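PDB 6IV9: Cas13d from uncultured Ruminococcus sp, which binds a CRISPR RNA guide and uses two HEPN domains for maturation of that RNA and for cleavage of target RNA. Local coordinates for residues A[284-289]-A[300-305]; A[174-179]-A[551-556]; A[290-295]-A[751-756]. The protein carries 2 engineered substitutions. One frame throughout, in Å; residues are numbered along the deposited sequence.

Contact 1: A[284-289]-A[300-305]; sequences VGQIAQ and RFDLYS. Engineered in segment 284-289: Ala288 (natural residue Arg).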
loop_
_atom_site.group_PDB
_atom_site.type_symbol
_atom_site.label_atom_id
_atom_site.label_comp_id
_atom_site.label_asym_id
_atom_site.label_seq_id
_atom_site.Cartn_x
_atom_site.Cartn_y
_atom_site.Cartn_z
ATOM N N VAL A 284 -1.473 4.183 16.734
ATOM C CA VAL A 284 -0.585 3.306 15.928
ATOM C C VAL A 284 -0.097 2.175 16.832
ATOM O O VAL A 284 -0.118 1.056 16.410
ATOM C CB VAL A 284 0.592 4.108 15.353
ATOM C CG1 VAL A 284 1.701 3.204 14.869
ATOM C CG2 VAL A 284 0.147 5.033 14.244
ATOM N N GLY A 285 0.284 2.490 18.060
ATOM C CA GLY A 285 0.752 1.464 19.004
ATOM C C GLY A 285 -0.333 0.449 19.309
ATOM O O GLY A 285 -0.031 -0.722 19.389
ATOM N N GLN A 286 -1.560 0.913 19.465
ATOM C CA GLN A 286 -2.707 0.026 19.767
ATOM C C GLN A 286 -2.935 -0.942 18.603
ATOM O O GLN A 286 -3.136 -2.112 18.842
ATOM C CB GLN A 286 -3.936 0.876 20.071
ATOM C CG GLN A 286 -5.255 0.153 19.889
ATOM C CD GLN A 286 -5.538 -0.859 20.967
ATOM O OE1 GLN A 286 -4.947 -0.852 22.026
ATOM N NE2 GLN A 286 -6.465 -1.748 20.683
ATOM N N ILE A 287 -2.860 -0.449 17.373
ATOM C CA ILE A 287 -3.051 -1.328 16.191
ATOM C C ILE A 287 -1.937 -2.374 16.183
ATOM O O ILE A 287 -2.219 -3.519 15.967
ATOM C CB ILE A 287 -3.105 -0.524 14.886
ATOM C CG1 ILE A 287 -4.265 0.470 14.887
ATOM C CG2 ILE A 287 -3.194 -1.467 13.712
ATOM C CD1 ILE A 287 -4.201 1.479 13.791
ATOM N N ALA A 288 -0.720 -1.962 16.508
ATOM C CA ALA A 288 0.431 -2.885 16.528
ATOM C C ALA A 288 0.177 -3.998 17.544
ATOM O O ALA A 288 0.463 -5.121 17.253
ATOM C CB ALA A 288 1.688 -2.133 16.836
ATOM N N GLN A 289 -0.434 -3.663 18.672
ATOM C CA GLN A 289 -0.729 -4.642 19.750
ATOM C C GLN A 289 -1.845 -5.606 19.339
ATOM O O GLN A 289 -2.047 -6.570 20.035
ATOM C CB GLN A 289 -1.053 -3.911 21.047
ATOM C CG GLN A 289 0.146 -3.210 21.649
ATOM C CD GLN A 289 -0.280 -2.247 22.725
ATOM O OE1 GLN A 289 -1.207 -2.497 23.470
ATOM N NE2 GLN A 289 0.381 -1.118 22.793
ATOM N N ARG A 300 -4.113 -8.012 21.589
ATOM C CA ARG A 300 -5.414 -7.403 21.922
ATOM C C ARG A 300 -6.466 -7.856 20.913
ATOM O O ARG A 300 -6.115 -8.083 19.782
ATOM C CB ARG A 300 -5.293 -5.887 22.013
ATOM C CG ARG A 300 -4.205 -5.443 22.973
ATOM C CD ARG A 300 -4.412 -4.016 23.400
ATOM N NE ARG A 300 -5.819 -3.836 23.693
ATOM C CZ ARG A 300 -6.338 -3.825 24.907
ATOM N NH1 ARG A 300 -5.549 -3.908 25.960
ATOM N NH2 ARG A 300 -7.642 -3.730 25.058
ATOM N N PHE A 301 -7.713 -7.950 21.357
ATOM C CA PHE A 301 -8.828 -8.403 20.497
ATOM C C PHE A 301 -9.745 -7.241 20.113
ATOM O O PHE A 301 -10.765 -7.500 19.511
ATOM C CB PHE A 301 -9.605 -9.482 21.249
ATOM C CG PHE A 301 -8.871 -10.790 21.307
ATOM C CD1 PHE A 301 -8.907 -11.664 20.240
ATOM C CD2 PHE A 301 -8.087 -11.110 22.391
ATOM C CE1 PHE A 301 -8.200 -12.850 20.269
ATOM C CE2 PHE A 301 -7.385 -12.299 22.424
ATOM C CZ PHE A 301 -7.448 -13.164 21.367
ATOM N N ASP A 302 -9.344 -6.013 20.407
ATOM C CA ASP A 302 -10.230 -4.842 20.217
ATOM C C ASP A 302 -9.836 -3.965 19.023
ATOM O O ASP A 302 -10.189 -2.814 19.040
ATOM C CB ASP A 302 -10.426 -4.077 21.522
ATOM C CG ASP A 302 -9.153 -3.560 22.156
ATOM O OD1 ASP A 302 -8.098 -3.983 21.752
ATOM O OD2 ASP A 302 -9.255 -2.743 23.052
ATOM N N LEU A 303 -9.259 -4.548 17.981
ATOM C CA LEU A 303 -8.804 -3.768 16.799
ATOM C C LEU A 303 -9.980 -3.010 16.188
ATOM O O LEU A 303 -9.819 -1.881 15.821
ATOM C CB LEU A 303 -8.315 -4.777 15.758
ATOM C CG LEU A 303 -7.306 -4.312 14.719
ATOM C CD1 LEU A 303 -7.460 -5.059 13.418
ATOM C CD2 LEU A 303 -7.292 -2.820 14.528
ATOM N N TYR A 304 -11.127 -3.657 16.092
ATOM C CA TYR A 304 -12.265 -3.035 15.385
ATOM C C TYR A 304 -13.189 -2.245 16.303
ATOM O O TYR A 304 -14.013 -1.557 15.781
ATOM C CB TYR A 304 -13.002 -4.116 14.603
ATOM C CG TYR A 304 -12.078 -4.879 13.698
ATOM C CD1 TYR A 304 -11.556 -4.281 12.573
ATOM C CD2 TYR A 304 -11.685 -6.166 13.987
ATOM C CE1 TYR A 304 -10.683 -4.950 11.740
ATOM C CE2 TYR A 304 -10.820 -6.856 13.161
ATOM C CZ TYR A 304 -10.321 -6.245 12.030
ATOM O OH TYR A 304 -9.476 -6.891 11.197
ATOM N N SER A 305 -13.043 -2.361 17.612
ATOM C CA SER A 305 -13.970 -1.651 18.524
ATOM C C SER A 305 -13.288 -0.560 19.352
ATOM O O SER A 305 -13.967 0.356 19.737
ATOM C CB SER A 305 -14.620 -2.643 19.430
ATOM O OG SER A 305 -13.657 -3.276 20.230
#
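Gln286 and Asp302 join the last turns of helix 267-291 to the loop 300-305, which doubles back on the end of its own helix. The end of the helix and the coil after it carry, in the natural sequence, what is consistent with the R-X4-H signature of HEPN nucleases, the arginine position being the engineered Ala288. The close-set part is polar. Gln286 starts with CG anti to the backbone N (chi1 158°) and bends at its second torsion, which turns the buried amide across Asp302 at about a right angle. Gln286 NE2 donates to Asp302 OD1 over 3.0 Å, coming from above the carboxylate plane, while Arg300 NE, also at 3.0 Å from Asp302 OD1, uses the other face. Arg300 NH2 completes a side-on, two-nitrogen salt bridge to Asp302 OD2, so the carboxylate is held at both oxygens. The amide is fixed at its other end too, since Gln286 OE1 accepts from Arg216. Deeper in, Ile287 CG2 and Leu303 CD2 only brush at 4.4 Å, a slack apolar touch. Toward solvent, the partly exposed Gln289 and Arg300 side chains run side by side, Gln289 OE1 lying 3.5 Å from Arg300 CD, with the CB and CG carbons behind. Between the backbones, a nearly straight bond (172°) anchors the returning loop, Arg300 N lying 3.0 Å from Gln289 O.

Contact 2: A[174-179]-A[551-556]; sequences YNILDI and KLFNDS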
loop_
_atom_site.group_PDB
_atom_site.type_symbol
_atom_site.label_atom_id
_atom_site.label_comp_id
_atom_site.label_asym_id
_atom_site.label_seq_id
_atom_site.Cartn_x
_atom_site.Cartn_y
_atom_site.Cartn_z
ATOM N N TYR A 174 -11.527 -14.960 5.548
ATOM C CA TYR A 174 -10.208 -14.785 4.879
ATOM C C TYR A 174 -10.044 -13.321 4.469
ATOM O O TYR A 174 -8.938 -12.850 4.438
ATOM C CB TYR A 174 -9.935 -15.821 3.781
ATOM C CG TYR A 174 -9.216 -17.037 4.293
ATOM C CD1 TYR A 174 -9.861 -17.919 5.122
ATOM C CD2 TYR A 174 -7.878 -17.267 4.039
ATOM C CE1 TYR A 174 -9.225 -19.024 5.642
ATOM C CE2 TYR A 174 -7.216 -18.373 4.552
ATOM C CZ TYR A 174 -7.899 -19.256 5.364
ATOM O OH TYR A 174 -7.302 -20.347 5.920
ATOM N N ASN A 175 -11.138 -12.669 4.106
ATOM C CA ASN A 175 -11.086 -11.229 3.761
ATOM C C ASN A 175 -10.678 -10.420 5.002
ATOM O O ASN A 175 -9.926 -9.484 4.851
ATOM C CB ASN A 175 -12.367 -10.762 3.091
ATOM C CG ASN A 175 -12.339 -11.064 1.614
ATOM O OD1 ASN A 175 -11.699 -10.374 0.860
ATOM N ND2 ASN A 175 -12.994 -12.119 1.202
ATOM N N ILE A 176 -11.214 -10.767 6.171
ATOM C CA ILE A 176 -10.814 -10.077 7.430
ATOM C C ILE A 176 -9.339 -10.369 7.729
ATOM O O ILE A 176 -8.646 -9.466 8.084
ATOM C CB ILE A 176 -11.733 -10.415 8.614
ATOM C CG1 ILE A 176 -13.188 -10.042 8.331
ATOM C CG2 ILE A 176 -11.224 -9.758 9.875
ATOM C CD1 ILE A 176 -14.160 -10.559 9.339
ATOM N N LEU A 177 -8.875 -11.595 7.513
ATOM C CA LEU A 177 -7.450 -11.914 7.777
ATOM C C LEU A 177 -6.551 -11.062 6.872
ATOM O O LEU A 177 -5.505 -10.683 7.325
ATOM C CB LEU A 177 -7.201 -13.401 7.557
ATOM C CG LEU A 177 -8.008 -14.331 8.452
ATOM C CD1 LEU A 177 -7.599 -15.773 8.228
ATOM C CD2 LEU A 177 -7.886 -13.940 9.904
ATOM N N ASP A 178 -6.979 -10.815 5.633
ATOM C CA ASP A 178 -6.233 -9.985 4.651
ATOM C C ASP A 178 -6.118 -8.546 5.169
ATOM O O ASP A 178 -5.104 -7.934 4.959
ATOM C CB ASP A 178 -6.874 -10.022 3.269
ATOM C CG ASP A 178 -6.654 -11.333 2.545
ATOM O OD1 ASP A 178 -5.774 -12.066 2.962
ATOM O OD2 ASP A 178 -7.369 -11.598 1.581
ATOM N N ILE A 179 -7.182 -8.046 5.784
ATOM C CA ILE A 179 -7.157 -6.676 6.358
ATOM C C ILE A 179 -6.071 -6.644 7.437
ATOM O O ILE A 179 -5.321 -5.703 7.491
ATOM C CB ILE A 179 -8.533 -6.321 6.951
ATOM C CG1 ILE A 179 -9.569 -6.075 5.854
ATOM C CG2 ILE A 179 -8.426 -5.145 7.899
ATOM C CD1 ILE A 179 -10.976 -5.952 6.345
ATOM N N LYS A 551 -18.360 -6.651 15.255
ATOM C CA LYS A 551 -19.646 -5.986 14.923
ATOM C C LYS A 551 -19.449 -4.882 13.885
ATOM O O LYS A 551 -20.363 -4.597 13.157
ATOM C CB LYS A 551 -20.251 -5.357 16.169
ATOM C CG LYS A 551 -20.648 -6.364 17.220
ATOM C CD LYS A 551 -21.599 -7.369 16.678
ATOM C CE LYS A 551 -22.531 -7.912 17.735
ATOM N NZ LYS A 551 -23.035 -9.237 17.319
ATOM N N LEU A 552 -18.246 -4.336 13.804
ATOM C CA LEU A 552 -17.937 -3.240 12.858
ATOM C C LEU A 552 -18.206 -3.700 11.426
ATOM O O LEU A 552 -18.686 -2.924 10.663
ATOM C CB LEU A 552 -16.466 -2.859 12.998
ATOM C CG LEU A 552 -15.966 -1.879 11.947
ATOM C CD1 LEU A 552 -16.428 -0.484 12.258
ATOM C CD2 LEU A 552 -14.463 -1.928 11.827
ATOM N N PHE A 553 -17.968 -4.975 11.129
ATOM C CA PHE A 553 -18.102 -5.557 9.766
ATOM C C PHE A 553 -19.542 -5.532 9.262
ATOM O O PHE A 553 -19.782 -5.597 8.084
ATOM C CB PHE A 553 -17.419 -6.913 9.681
ATOM C CG PHE A 553 -15.934 -6.750 9.690
ATOM C CD1 PHE A 553 -15.288 -6.243 8.586
ATOM C CD2 PHE A 553 -15.200 -7.019 10.822
ATOM C CE1 PHE A 553 -13.922 -6.060 8.601
ATOM C CE2 PHE A 553 -13.834 -6.839 10.830
ATOM C CZ PHE A 553 -13.203 -6.357 9.721
ATOM N N ASN A 554 -20.492 -5.332 10.164
ATOM C CA ASN A 554 -21.906 -5.195 9.739
ATOM C C ASN A 554 -22.058 -3.906 8.919
ATOM O O ASN A 554 -23.009 -3.800 8.176
ATOM C CB ASN A 554 -22.872 -5.259 10.914
ATOM C CG ASN A 554 -22.976 -6.650 11.492
ATOM O OD1 ASN A 554 -23.111 -7.612 10.763
ATOM N ND2 ASN A 554 -22.886 -6.756 12.797
ATOM N N ASP A 555 -21.137 -2.965 9.083
ATOM C CA ASP A 555 -21.188 -1.658 8.385
ATOM C C ASP A 555 -20.197 -1.645 7.213
ATOM O O ASP A 555 -19.831 -0.576 6.774
ATOM C CB ASP A 555 -20.946 -0.510 9.359
ATOM C CG ASP A 555 -22.098 0.469 9.431
ATOM O OD1 ASP A 555 -22.999 0.378 8.593
ATOM O OD2 ASP A 555 -22.068 1.323 10.310
ATOM N N SER A 556 -19.884 -2.830 6.699
ATOM C CA SER A 556 -18.864 -3.032 5.643
ATOM C C SER A 556 -19.210 -2.228 4.401
ATOM O O SER A 556 -18.316 -1.691 3.781
ATOM C CB SER A 556 -18.655 -4.468 5.329
ATOM O OG SER A 556 -17.871 -5.059 6.317
#
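Ile176 rests against the phenyl ring of Phe553, the aromatic residue of the 3-10 segment 551-554, which lies just before helix 556-570 and inserts this ring against helix 168-197 in the helical core. The contact is fully buried and wholly apolar across the two segments, and the isoleucine reaches the ring from the opposite direction to the phenylalanine. From CB, which points toward the turn, the Ile176 side chain divides. CG1 stands beside the backbone N (chi1 -59°), and this brings it over the ring face in a CH-pi contact, 4.0 Å from the Phe553 centroid and only 13° off the normal. The CG2 branch comes down toward the far end of the ring, with Ile176 CG2 3.9 Å from Phe553 CZ. At the tip, CD1 continues over one flank, Ile176 CD1 lying 4.0 Å from Phe553 CD2. All three carbons beyond CB therefore touch one aromatic group. A turn later on the helix, Ile179 CD1 approaches at the ring edge, 3.7 Å from Phe553 CE1, so face and rim are covered by different residues. Tyr304 adds an edge-to-face ring, and Phe525 meets the same phenyl. With an alanine in place of Phe553, the Ile176 and Ile179 carbons and the Tyr304 ring would probably lose their shared partner and border a gap. Helix 168-197 is also close to the bound RNA: Tyr174 packs on a sugar, Asn175 on a uracil base and Asp178 beside a phosphate. On the other segment the backbone of the aromatic residue is pinned by the start of the next helix, where Phe553 O accepts from Ser556 N and, at 2.7 Å, from Ser556 OG.

Contact 3: A[290-295]-A[751-756]; sequences CVFHDK and CLERDF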
loop_
_atom_site.group_PDB
_atom_site.type_symbol
_atom_site.label_atom_id
_atom_site.label_comp_id
_atom_site.label_asym_id
_atom_site.label_seq_id
_atom_site.Cartn_x
_atom_site.Cartn_y
_atom_site.Cartn_z
ATOM N N CYS A 290 -2.596 -5.271 18.303
ATOM C CA CYS A 290 -3.702 -6.127 17.836
ATOM C C CYS A 290 -3.272 -7.072 16.721
ATOM O O CYS A 290 -3.961 -8.031 16.524
ATOM C CB CYS A 290 -4.828 -5.272 17.293
ATOM S SG CYS A 290 -5.664 -4.340 18.590
ATOM N N VAL A 291 -2.217 -6.744 15.988
ATOM C CA VAL A 291 -1.795 -7.614 14.857
ATOM C C VAL A 291 -0.485 -8.344 15.158
ATOM O O VAL A 291 -0.083 -9.128 14.330
ATOM C CB VAL A 291 -1.721 -6.801 13.557
ATOM C CG1 VAL A 291 -3.088 -6.325 13.130
ATOM C CG2 VAL A 291 -0.788 -5.627 13.712
ATOM N N PHE A 292 0.137 -8.061 16.295
ATOM C CA PHE A 292 1.381 -8.744 16.722
ATOM C C PHE A 292 1.236 -9.186 18.180
ATOM O O PHE A 292 0.537 -8.554 18.918
ATOM C CB PHE A 292 2.603 -7.861 16.498
ATOM C CG PHE A 292 2.970 -7.730 15.048
ATOM C CD1 PHE A 292 3.489 -8.800 14.350
ATOM C CD2 PHE A 292 2.759 -6.549 14.380
ATOM C CE1 PHE A 292 3.815 -8.680 13.014
ATOM C CE2 PHE A 292 3.077 -6.433 13.045
ATOM C CZ PHE A 292 3.600 -7.497 12.368
ATOM N N HIS A 293 1.907 -10.259 18.557
ATOM C CA HIS A 293 1.776 -10.748 19.949
ATOM C C HIS A 293 2.869 -10.154 20.833
ATOM O O HIS A 293 3.930 -9.809 20.339
ATOM C CB HIS A 293 1.696 -12.276 19.981
ATOM C CG HIS A 293 0.526 -12.798 19.224
ATOM N ND1 HIS A 293 0.281 -12.449 17.926
ATOM C CD2 HIS A 293 -0.494 -13.586 19.594
ATOM C CE1 HIS A 293 -0.816 -13.028 17.515
ATOM N NE2 HIS A 293 -1.310 -13.730 18.519
ATOM N N ASP A 294 2.589 -10.084 22.124
ATOM C CA ASP A 294 3.573 -9.579 23.108
ATOM C C ASP A 294 4.534 -10.710 23.487
ATOM O O ASP A 294 4.419 -11.791 22.941
ATOM C CB ASP A 294 2.884 -8.981 24.330
ATOM C CG ASP A 294 2.059 -9.971 25.125
ATOM O OD1 ASP A 294 2.313 -11.172 25.032
ATOM O OD2 ASP A 294 1.165 -9.516 25.821
ATOM N N LYS A 295 5.382 -10.458 24.486
ATOM C CA LYS A 295 6.414 -11.417 24.954
ATOM C C LYS A 295 5.755 -12.714 25.423
ATOM O O LYS A 295 6.346 -13.767 25.241
ATOM C CB LYS A 295 7.206 -10.796 26.107
ATOM C CG LYS A 295 8.091 -11.751 26.900
ATOM C CD LYS A 295 8.255 -11.363 28.366
ATOM C CE LYS A 295 9.026 -12.368 29.198
ATOM N NZ LYS A 295 10.150 -11.743 29.934
ATOM N N CYS A 751 1.414 -13.854 10.229
ATOM C CA CYS A 751 0.646 -15.101 9.992
ATOM C C CYS A 751 1.097 -16.241 10.907
ATOM O O CYS A 751 0.246 -16.983 11.347
ATOM C CB CYS A 751 0.744 -15.496 8.538
ATOM S SG CYS A 751 -0.159 -14.328 7.502
ATOM N N LEU A 752 2.401 -16.370 11.120
ATOM C CA LEU A 752 2.924 -17.437 12.004
ATOM C C LEU A 752 2.395 -17.217 13.422
ATOM O O LEU A 752 1.923 -18.153 14.001
ATOM C CB LEU A 752 4.449 -17.380 11.989
ATOM C CG LEU A 752 5.149 -18.256 13.022
ATOM C CD1 LEU A 752 4.788 -19.711 12.845
ATOM C CD2 LEU A 752 6.650 -18.077 12.963
ATOM N N GLU A 753 2.465 -15.997 13.937
ATOM C CA GLU A 753 1.945 -15.750 15.300
ATOM C C GLU A 753 0.433 -16.028 15.335
ATOM O O GLU A 753 -0.032 -16.667 16.250
ATOM C CB GLU A 753 2.193 -14.299 15.700
ATOM C CG GLU A 753 3.647 -13.914 15.794
ATOM C CD GLU A 753 3.853 -12.535 16.398
ATOM O OE1 GLU A 753 2.878 -11.844 16.607
ATOM O OE2 GLU A 753 4.977 -12.171 16.646
ATOM N N ARG A 754 -0.291 -15.550 14.338
ATOM C CA ARG A 754 -1.755 -15.753 14.275
ATOM C C ARG A 754 -2.085 -17.247 14.165
ATOM O O ARG A 754 -2.922 -17.713 14.895
ATOM C CB ARG A 754 -2.253 -15.026 13.026
ATOM C CG ARG A 754 -3.696 -15.309 12.642
ATOM C CD ARG A 754 -3.984 -14.954 11.201
ATOM N NE ARG A 754 -3.535 -15.975 10.291
ATOM C CZ ARG A 754 -3.454 -15.837 8.990
ATOM N NH1 ARG A 754 -3.810 -14.703 8.436
ATOM N NH2 ARG A 754 -3.030 -16.828 8.241
ATOM N N ASP A 755 -1.422 -17.943 13.256
ATOM C CA ASP A 755 -1.648 -19.387 12.995
ATOM C C ASP A 755 -1.268 -20.213 14.228
ATOM O O ASP A 755 -1.991 -21.117 14.561
ATOM C CB ASP A 755 -0.986 -19.818 11.688
ATOM C CG ASP A 755 -1.552 -19.129 10.456
ATOM O OD1 ASP A 755 -2.665 -18.655 10.522
ATOM O OD2 ASP A 755 -0.873 -19.088 9.459
ATOM N N PHE A 756 -0.179 -19.853 14.893
ATOM C CA PHE A 756 0.238 -20.599 16.102
ATOM C C PHE A 756 -0.865 -20.480 17.150
ATOM O O PHE A 756 -1.222 -21.465 17.740
ATOM C CB PHE A 756 1.560 -20.071 16.656
ATOM C CG PHE A 756 1.955 -20.695 17.967
ATOM C CD1 PHE A 756 2.611 -21.908 18.006
ATOM C CD2 PHE A 756 1.645 -20.085 19.163
ATOM C CE1 PHE A 756 2.977 -22.477 19.212
ATOM C CE2 PHE A 756 2.001 -20.661 20.369
ATOM C CZ PHE A 756 2.666 -21.855 20.388
HETATM O O HOH W 1 5.385 -10.018 17.994
#
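Glu753 and His293 form a histidine-carboxylate pair between helix 713-760 and the coil that follows helix 267-291. His293 stands at the histidine position of what, in the natural sequence, is consistent with the HEPN R-X4-H signature. Along the second segment, Cys751 comes first, its CB lying over one face of the Arg754 guanidinium, offset toward the rim. Glu753 then makes the main connection. CG sits beside the backbone N (chi1 -63°) and the chain is extended beyond it, which carries the carboxylate past the imidazole, sliding in the opposite direction with the two planes perpendicular. One oxygen takes both donors: His293 N at 2.7 Å on the syn side of Glu753 OE1, and His293 ND1 at 3.0 Å on the anti side of Glu753 OE1, both from the same face of the carboxylate. The second of these is the more bent, at 137°. Phe292 CD1 edges up to within 3.8 Å of Glu753 OE1. The remaining oxygen is bridged by a water, 2.6 Å from Glu753 OE2 and 2.8 Å from His293 O. Next, Arg754 comes near the imidazole with its backbone N alone, and its side chain leads away to Asp755, with NE and NH2 both gripping Asp755 OD1 in the guanidinium plane. Three long helices thus come together here: 713-760 receives the end of 267-291, Val291 O also accepting from His750, while 168-197 borders helix 267-291 through Val291 on Val187, the coil after it through Phe292 on Ala184, and helix 713-760 through Arg754 on Leu177.

In the fold
Contact 2 is the most deeply buried of the three and depends on apolar carbon around one ring, whereas contacts 1 and 3 are partly buried and rely on carboxylates that each collect several donors. Contacts 1 and 3 share helix 267-291: the sulfur of Cys290, in the segment 290-295, lies against Arg300, Asp302 and Leu303 of contact 1. Contact 1 is local, nested inside the long loop that contact 2 closes, and meets it through Tyr304, whose ring packs on Phe553 while its hydroxyl lies near Ile176 and Ile179. Leu177 touches Arg754 between contacts 2 and 3, and Ile287 of contact 1 packs on Val187, so helix 168-197 borders all three.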